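Local coordinates for conserved hypothetical protein (Bacteroides thetaiotaomicron, PDB 2HQY) that is of unknown function but binds coenzyme A and probably works as an acyl- or aminoacyltransferase of the acetyltransferase (GNAT) clan, related to phosphatidylglycerol lysyltransferases, at residues Asp182-Glu185 against Gly186-Asn189; Ser36-Leu40 against Tyr41-Phe45; Tyr196-His199 against Asn200-Ala203. All coordinates share one frame; numbering follows the deposited sequence.

Interaction 1 (Asp182-Glu185 against Gly186-Asn189); sequences DQQE and GTGN. With COA (coenzyme A), chain C.
Gln184 O accepts the backbone N of Gly188 at 2.9 Å, and one residue on, Glu185 O takes Asn189 N at 2.9 Å. These are the first two i to i+4 bonds of helix 185-199, with Gln184 in the N-cap position. On one flank, Gln184 CB meets Thr187 CG2 at 3.5 Å; the glutamine chain then bends at chi2 (-89°) and leads off the helix, as suits a long amide at an exposed corner. The Thr187 hydroxyl looks to the ligand, OG1 lying 3.7 Å from C5A of the coenzyme A adenine, a van der Waals approach.

On another flank Glu185 and Asn189, one turn apart, run side by side with carboxylate and amide planes 58° apart. They do not bond directly: a water 2.6 Å from Glu185 OE2 donates to it and accepts from Asn189 ND2 at 2.9 Å. A carboxylate and an amide suit this bridge, since one offers only lone pairs and the other an N-H. Gly186 and Gly188, without side chains, let the first turn lie close to the preceding loop.

Further out, Asp182 makes a salt bridge to Arg191, tying the preceding loop to the next turn. Together these groups form the N-terminal turn of a helix beside the adenine of coenzyme A, with Thr187 part of the cofactor pocket.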
# COMPACT_ATOMS: atom_id res chain seq x y z
N ASP A 182 14.14 -5.07 -9.32
CA ASP A 182 14.01 -6.05 -8.21
C ASP A 182 14.93 -5.74 -7.02
O ASP A 182 14.57 -6.05 -5.87
CB ASP A 182 14.32 -7.48 -8.69
CG ASP A 182 13.21 -8.06 -9.57
OD1 ASP A 182 12.15 -7.39 -9.75
OD2 ASP A 182 13.40 -9.19 -10.08
N GLN A 183 16.11 -5.18 -7.28
CA GLN A 183 17.03 -4.85 -6.19
C GLN A 183 17.27 -3.37 -5.92
O GLN A 183 17.68 -3.03 -4.81
CB GLN A 183 18.37 -5.57 -6.36
CG GLN A 183 18.20 -7.09 -6.35
CD GLN A 183 19.53 -7.77 -6.55
OE1 GLN A 183 20.26 -7.46 -7.48
NE2 GLN A 183 19.85 -8.70 -5.67
N GLN A 184 17.00 -2.50 -6.89
CA GLN A 184 17.23 -1.07 -6.74
C GLN A 184 15.99 -0.52 -6.05
O GLN A 184 14.90 -0.52 -6.63
CB GLN A 184 17.45 -0.37 -8.09
CG GLN A 184 18.63 -0.93 -8.90
CD GLN A 184 19.95 -0.26 -8.60
OE1 GLN A 184 20.20 0.17 -7.47
NE2 GLN A 184 20.82 -0.19 -9.61
N GLU A 185 16.16 -0.07 -4.81
CA GLU A 185 15.01 0.40 -4.01
C GLU A 185 14.15 1.46 -4.70
O GLU A 185 12.92 1.35 -4.72
CB GLU A 185 15.50 0.96 -2.67
CG GLU A 185 14.35 1.24 -1.72
CD GLU A 185 14.82 1.75 -0.39
OE1 GLU A 185 15.99 2.16 -0.27
OE2 GLU A 185 14.00 1.76 0.55
N GLY A 186 14.81 2.47 -5.27
CA GLY A 186 14.08 3.64 -5.83
C GLY A 186 13.21 3.26 -7.01
O GLY A 186 12.04 3.60 -7.09
N THR A 187 13.78 2.49 -7.93
CA THR A 187 13.10 2.19 -9.17
C THR A 187 12.13 1.00 -8.93
O THR A 187 11.10 0.89 -9.61
CB THR A 187 14.31 1.98 -10.08
OG1 THR A 187 14.52 3.00 -11.10
CG2 THR A 187 14.83 0.65 -10.17
N GLY A 188 12.44 0.14 -7.96
CA GLY A 188 11.48 -0.85 -7.44
C GLY A 188 10.22 -0.21 -6.89
O GLY A 188 9.09 -0.63 -7.20
N ASN A 189 10.40 0.85 -6.10
CA ASN A 189 9.26 1.60 -5.59
C ASN A 189 8.53 2.31 -6.73
O ASN A 189 7.29 2.32 -6.78
CB ASN A 189 9.73 2.62 -4.53
CG ASN A 189 10.04 1.95 -3.19
OD1 ASN A 189 9.59 0.85 -2.93
ND2 ASN A 189 10.78 2.65 -2.33
N1A COA C . 12.92 6.88 -10.88
C2A COA C . 12.74 6.78 -12.21
N3A COA C . 13.78 6.60 -13.04
C4A COA C . 15.04 6.51 -12.55
C5A COA C . 15.26 6.60 -11.18
C6A COA C . 14.16 6.79 -10.33
N6A COA C . 14.28 6.89 -8.98
N7A COA C . 16.60 6.47 -10.99
C8A COA C . 17.19 6.29 -12.20
N9A COA C . 16.24 6.34 -13.15
C1B COA C . 16.41 6.13 -14.61
C2B COA C . 17.11 7.16 -15.49
O2B COA C . 16.17 8.11 -16.01
C3B COA C . 17.60 6.27 -16.62
O3B COA C . 16.55 6.00 -17.55
P3B COA C . 16.89 5.59 -19.08
O7A COA C . 17.27 6.94 -19.70
O8A COA C . 15.61 4.94 -19.60
O9A COA C . 18.06 4.64 -19.04
C4B COA C . 17.95 4.95 -15.95
O4B COA C . 17.15 4.90 -14.77
C5B COA C . 19.45 4.84 -15.62
O5B COA C . 20.00 6.16 -15.54
P1A COA C . 21.09 6.68 -14.45
O1A COA C . 20.99 8.19 -14.39
O2A COA C . 20.99 5.88 -13.15
O3A COA C . 22.46 6.31 -15.22
O4A COA C . 24.09 4.73 -16.34
O5A COA C . 22.34 3.81 -14.62
O HOH W 1 11.93 -1.18 -3.81
O HOH W 2 11.45 1.52 0.31

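Interaction 2 (Ser36-Leu40 against Tyr41-Phe45); sequences SWRFL and YDTQF
One face of the Tyr41 ring is covered by Leu40, whose CG sits 4.1 Å from the ring centroid and 16° off the normal, a CH-pi contact between neighbours in sequence. Leu40 CD2 reaches on to Tyr41 CZ at 3.6 Å, near the hydroxyl end, and also lies in the plane of the Trp37 ring at its edge. The leucine can serve both rings because its CG stands opposite the backbone N (chi1 -172°), which carries CG over the tyrosine ring and sends CD2 out between the two rings. Trp37 adds its CB, 4.1 Å from Tyr41 CE2. Phe39 receives Leu40 CB over one face, towards the rim, and has Ser36 O in plane at its edge.

The short helix 38-41 ends here. Tyr41 N is held only loosely, by weak bonds to Trp37 O and Arg38 O, whereas Asp42 N makes a sounder one to Arg38 O at 2.9 Å. Asp42 then takes positive phi (50°), leaving the helix and turning the chain into strand 44-48, which pairs antiparallel with strands 5-6 and 51-58.

Beyond the turn the chain folds back against Arg38: Arg38 CG lies 3.7 Å from Thr43 N, and Thr43 CB packs on the same methylene at 4.1 Å. A long aliphatic stem suits this place, for it fills space beside the backbone while the guanidinium travels on to Ile7 O and to Asp6 of the second subunit. The carboxylate of Asp42 forms a salt bridge with Arg192 of the second subunit, and Phe39 packs against Phe39 of that same subunit.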
# COMPACT_ATOMS: atom_id res chain seq x y z
N SER A 36 -1.11 6.33 -6.07
CA SER A 36 -0.12 5.39 -6.63
C SER A 36 1.04 5.16 -5.67
O SER A 36 1.67 4.10 -5.71
CB SER A 36 0.43 5.87 -8.00
OG SER A 36 -0.58 5.94 -9.00
N TRP A 37 1.33 6.16 -4.83
CA TRP A 37 2.40 6.03 -3.82
C TRP A 37 1.92 5.64 -2.42
O TRP A 37 2.72 5.55 -1.47
CB TRP A 37 3.29 7.30 -3.78
CG TRP A 37 4.19 7.38 -5.02
CD1 TRP A 37 3.87 7.94 -6.23
CD2 TRP A 37 5.50 6.83 -5.16
NE1 TRP A 37 4.93 7.78 -7.12
CE2 TRP A 37 5.94 7.11 -6.48
CE3 TRP A 37 6.36 6.16 -4.29
CZ2 TRP A 37 7.20 6.72 -6.95
CZ3 TRP A 37 7.63 5.77 -4.75
CH2 TRP A 37 8.03 6.06 -6.08
N ARG A 38 0.61 5.40 -2.28
CA ARG A 38 0.05 5.00 -0.99
C ARG A 38 0.72 3.72 -0.44
O ARG A 38 0.84 3.53 0.78
CB ARG A 38 -1.46 4.79 -1.13
CG ARG A 38 -2.22 4.50 0.20
CD ARG A 38 -3.64 4.01 -0.10
NE ARG A 38 -3.57 2.78 -0.88
CZ ARG A 38 -4.48 2.37 -1.75
NH1 ARG A 38 -5.61 3.06 -1.93
NH2 ARG A 38 -4.26 1.22 -2.40
N PHE A 39 1.14 2.84 -1.34
CA PHE A 39 1.74 1.55 -0.95
C PHE A 39 3.01 1.83 -0.12
O PHE A 39 3.40 1.02 0.68
CB PHE A 39 2.12 0.71 -2.18
CG PHE A 39 3.41 1.14 -2.80
CD1 PHE A 39 4.63 0.55 -2.39
CD2 PHE A 39 3.44 2.20 -3.72
CE1 PHE A 39 5.88 1.01 -2.94
CE2 PHE A 39 4.69 2.69 -4.25
CZ PHE A 39 5.90 2.08 -3.86
N LEU A 40 3.65 2.99 -0.34
CA LEU A 40 4.92 3.26 0.34
C LEU A 40 4.69 4.02 1.66
O LEU A 40 5.46 3.87 2.64
CB LEU A 40 5.85 4.05 -0.58
CG LEU A 40 7.30 4.26 -0.08
CD1 LEU A 40 7.96 2.90 0.23
CD2 LEU A 40 8.10 5.01 -1.15
N TYR A 41 3.68 4.88 1.67
CA TYR A 41 3.49 5.85 2.79
C TYR A 41 2.27 5.63 3.67
O TYR A 41 2.01 6.42 4.58
CB TYR A 41 3.43 7.26 2.22
CG TYR A 41 4.66 7.62 1.43
CD1 TYR A 41 5.93 7.60 2.03
CD2 TYR A 41 4.57 7.99 0.09
CE1 TYR A 41 7.08 7.93 1.29
CE2 TYR A 41 5.71 8.33 -0.66
CZ TYR A 41 6.96 8.29 -0.05
OH TYR A 41 8.10 8.62 -0.77
N ASP A 42 1.48 4.60 3.36
CA ASP A 42 0.23 4.34 4.10
C ASP A 42 -0.62 5.62 4.18
O ASP A 42 -1.16 5.96 5.23
CB ASP A 42 0.53 3.81 5.51
CG ASP A 42 1.06 2.38 5.51
OD1 ASP A 42 1.08 1.69 4.46
OD2 ASP A 42 1.47 1.96 6.61
N THR A 43 -0.72 6.32 3.06
CA THR A 43 -1.27 7.68 2.95
C THR A 43 -2.73 7.78 3.39
O THR A 43 -3.57 6.98 2.96
CB THR A 43 -1.06 8.17 1.51
OG1 THR A 43 0.35 8.04 1.22
CG2 THR A 43 -1.54 9.60 1.30
N GLN A 44 -3.01 8.77 4.24
CA GLN A 44 -4.39 9.06 4.66
C GLN A 44 -4.71 10.54 4.41
O GLN A 44 -3.80 11.36 4.24
CB GLN A 44 -4.58 8.66 6.13
CG GLN A 44 -4.35 7.19 6.36
CD GLN A 44 -4.50 6.78 7.83
OE1 GLN A 44 -4.24 7.55 8.75
NE2 GLN A 44 -4.90 5.52 8.05
N PHE A 45 -6.00 10.88 4.39
CA PHE A 45 -6.41 12.27 4.28
C PHE A 45 -7.63 12.53 5.15
O PHE A 45 -8.34 11.60 5.59
CB PHE A 45 -6.74 12.67 2.83
CG PHE A 45 -8.07 12.16 2.34
CD1 PHE A 45 -9.19 12.99 2.32
CD2 PHE A 45 -8.20 10.84 1.93
CE1 PHE A 45 -10.42 12.51 1.88
CE2 PHE A 45 -9.43 10.34 1.49
CZ PHE A 45 -10.54 11.18 1.46

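Interaction 3 (Tyr196-His199 against Asn200-Ala203); sequences YALH and NFEA
Tyr196 O is gripped twice by a single residue: Asn200 N and Asn200 ND2 each donate to it at 3.0 Å, arriving from opposite faces of the carbonyl plane. The backbone bond is the last regular i to i+4 link of helix 185-199, and the side-chain bond doubles it where the helix stops. Neither bond is straight; the side-chain one bends to 143° at the hydrogen. The side chain can fold back in this way because its CG lies beside its own backbone N (chi1 -63°).

The same amide nitrogen also sits over the centre of the Tyr196 ring, 3.5 Å above its plane, with ring and amide tilted by 45°. Asparagine suits the spot: it is short enough to return to the last turn, and its other end, OD1, accepts from Gln44 of the second subunit. The tyrosine hydroxyl is hydrogen-bonded to Asp6 of that subunit, so both polar ends are satisfied across the dimer interface.

After Asn200 departs from helical angles, Phe201 N keeps a weak bond to Leu198 O at 3.4 Å. Leu198 and Phe201 lie alongside each other, CD2 to CD1 4.1 Å, two apolar side chains suited to a buried flank.

That flank faces helix 165-179, where both touch Ile165, and Leu198 also meets Phe222 of strand 216-227. Tyr196 and Ala197 pack on helix 31-36, and Ala197 also reaches Phe222, placing the end of helix 185-199 between these elements and the second subunit.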
# COMPACT_ATOMS: atom_id res chain seq x y z
N TYR A 196 0.37 0.43 -10.37
CA TYR A 196 -0.94 0.81 -9.80
C TYR A 196 -1.62 1.83 -10.73
O TYR A 196 -2.81 1.71 -11.02
CB TYR A 196 -0.76 1.40 -8.40
CG TYR A 196 -2.05 1.91 -7.78
CD1 TYR A 196 -2.75 1.14 -6.86
CD2 TYR A 196 -2.54 3.16 -8.13
CE1 TYR A 196 -3.93 1.63 -6.29
CE2 TYR A 196 -3.72 3.66 -7.58
CZ TYR A 196 -4.39 2.91 -6.65
OH TYR A 196 -5.57 3.41 -6.11
N ALA A 197 -0.88 2.83 -11.17
CA ALA A 197 -1.43 3.85 -12.08
C ALA A 197 -1.97 3.27 -13.37
O ALA A 197 -3.08 3.64 -13.82
CB ALA A 197 -0.38 4.91 -12.39
N LEU A 198 -1.20 2.39 -13.99
CA LEU A 198 -1.65 1.72 -15.24
C LEU A 198 -2.88 0.84 -15.01
O LEU A 198 -3.85 0.87 -15.79
CB LEU A 198 -0.49 0.91 -15.88
CG LEU A 198 0.61 1.80 -16.55
CD1 LEU A 198 1.75 0.90 -17.06
CD2 LEU A 198 0.08 2.68 -17.72
N HIS A 199 -2.85 0.04 -13.94
CA HIS A 199 -3.99 -0.81 -13.64
C HIS A 199 -5.29 -0.00 -13.34
O HIS A 199 -6.40 -0.50 -13.55
CB HIS A 199 -3.72 -1.63 -12.38
CG HIS A 199 -2.74 -2.76 -12.52
ND1 HIS A 199 -2.05 -3.35 -11.47
CD2 HIS A 199 -2.26 -3.34 -13.65
CE1 HIS A 199 -1.23 -4.27 -11.95
NE2 HIS A 199 -1.34 -4.28 -13.27
N ASN A 200 -5.13 1.19 -12.79
CA ASN A 200 -6.28 2.03 -12.42
C ASN A 200 -6.36 3.33 -13.24
O ASN A 200 -6.88 4.34 -12.78
CB ASN A 200 -6.17 2.31 -10.93
CG ASN A 200 -6.26 1.03 -10.11
OD1 ASN A 200 -7.34 0.41 -10.03
ND2 ASN A 200 -5.13 0.60 -9.54
N PHE A 201 -5.90 3.26 -14.48
CA PHE A 201 -5.64 4.45 -15.28
C PHE A 201 -6.85 5.38 -15.43
O PHE A 201 -6.76 6.58 -15.18
CB PHE A 201 -5.19 3.98 -16.68
CG PHE A 201 -4.43 5.02 -17.45
CD1 PHE A 201 -3.07 5.25 -17.19
CD2 PHE A 201 -5.05 5.75 -18.48
CE1 PHE A 201 -2.30 6.18 -17.95
CE2 PHE A 201 -4.31 6.70 -19.24
CZ PHE A 201 -2.93 6.92 -18.97
N GLU A 202 -7.99 4.81 -15.82
CA GLU A 202 -9.18 5.61 -16.06
C GLU A 202 -9.78 6.15 -14.78
O GLU A 202 -10.18 7.32 -14.72
CB GLU A 202 -10.21 4.81 -16.86
CG GLU A 202 -9.72 4.68 -18.29
CD GLU A 202 -10.78 4.23 -19.27
OE1 GLU A 202 -11.66 3.40 -18.89
OE2 GLU A 202 -10.73 4.70 -20.43
N ALA A 203 -9.83 5.32 -13.74
CA ALA A 203 -10.38 5.76 -12.45
C ALA A 203 -9.61 6.96 -11.89
O ALA A 203 -10.19 7.83 -11.28
CB ALA A 203 -10.37 4.63 -11.44

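How the interactions relate
Helix 185-199 joins the set: interaction 1 opens it and interaction 3 closes it, their centres 20 Å apart and their nearest atoms about 8 Å apart. Interaction 2 lies alongside and touches both, with Asn189 CB 3.8 Å from Trp37 CZ3 near the start and Ser36 OG 3.5 Å from Tyr196 CD2 near the end. Coenzyme A lies at the first end, where interaction 1 supplies Thr187 to its pocket; the Trp37 side chain is about 7 Å from the cofactor and that of Ala197 about 13 Å. Interactions 2 and 3 instead both face the second subunit, so the helix runs from cofactor site to dimer interface.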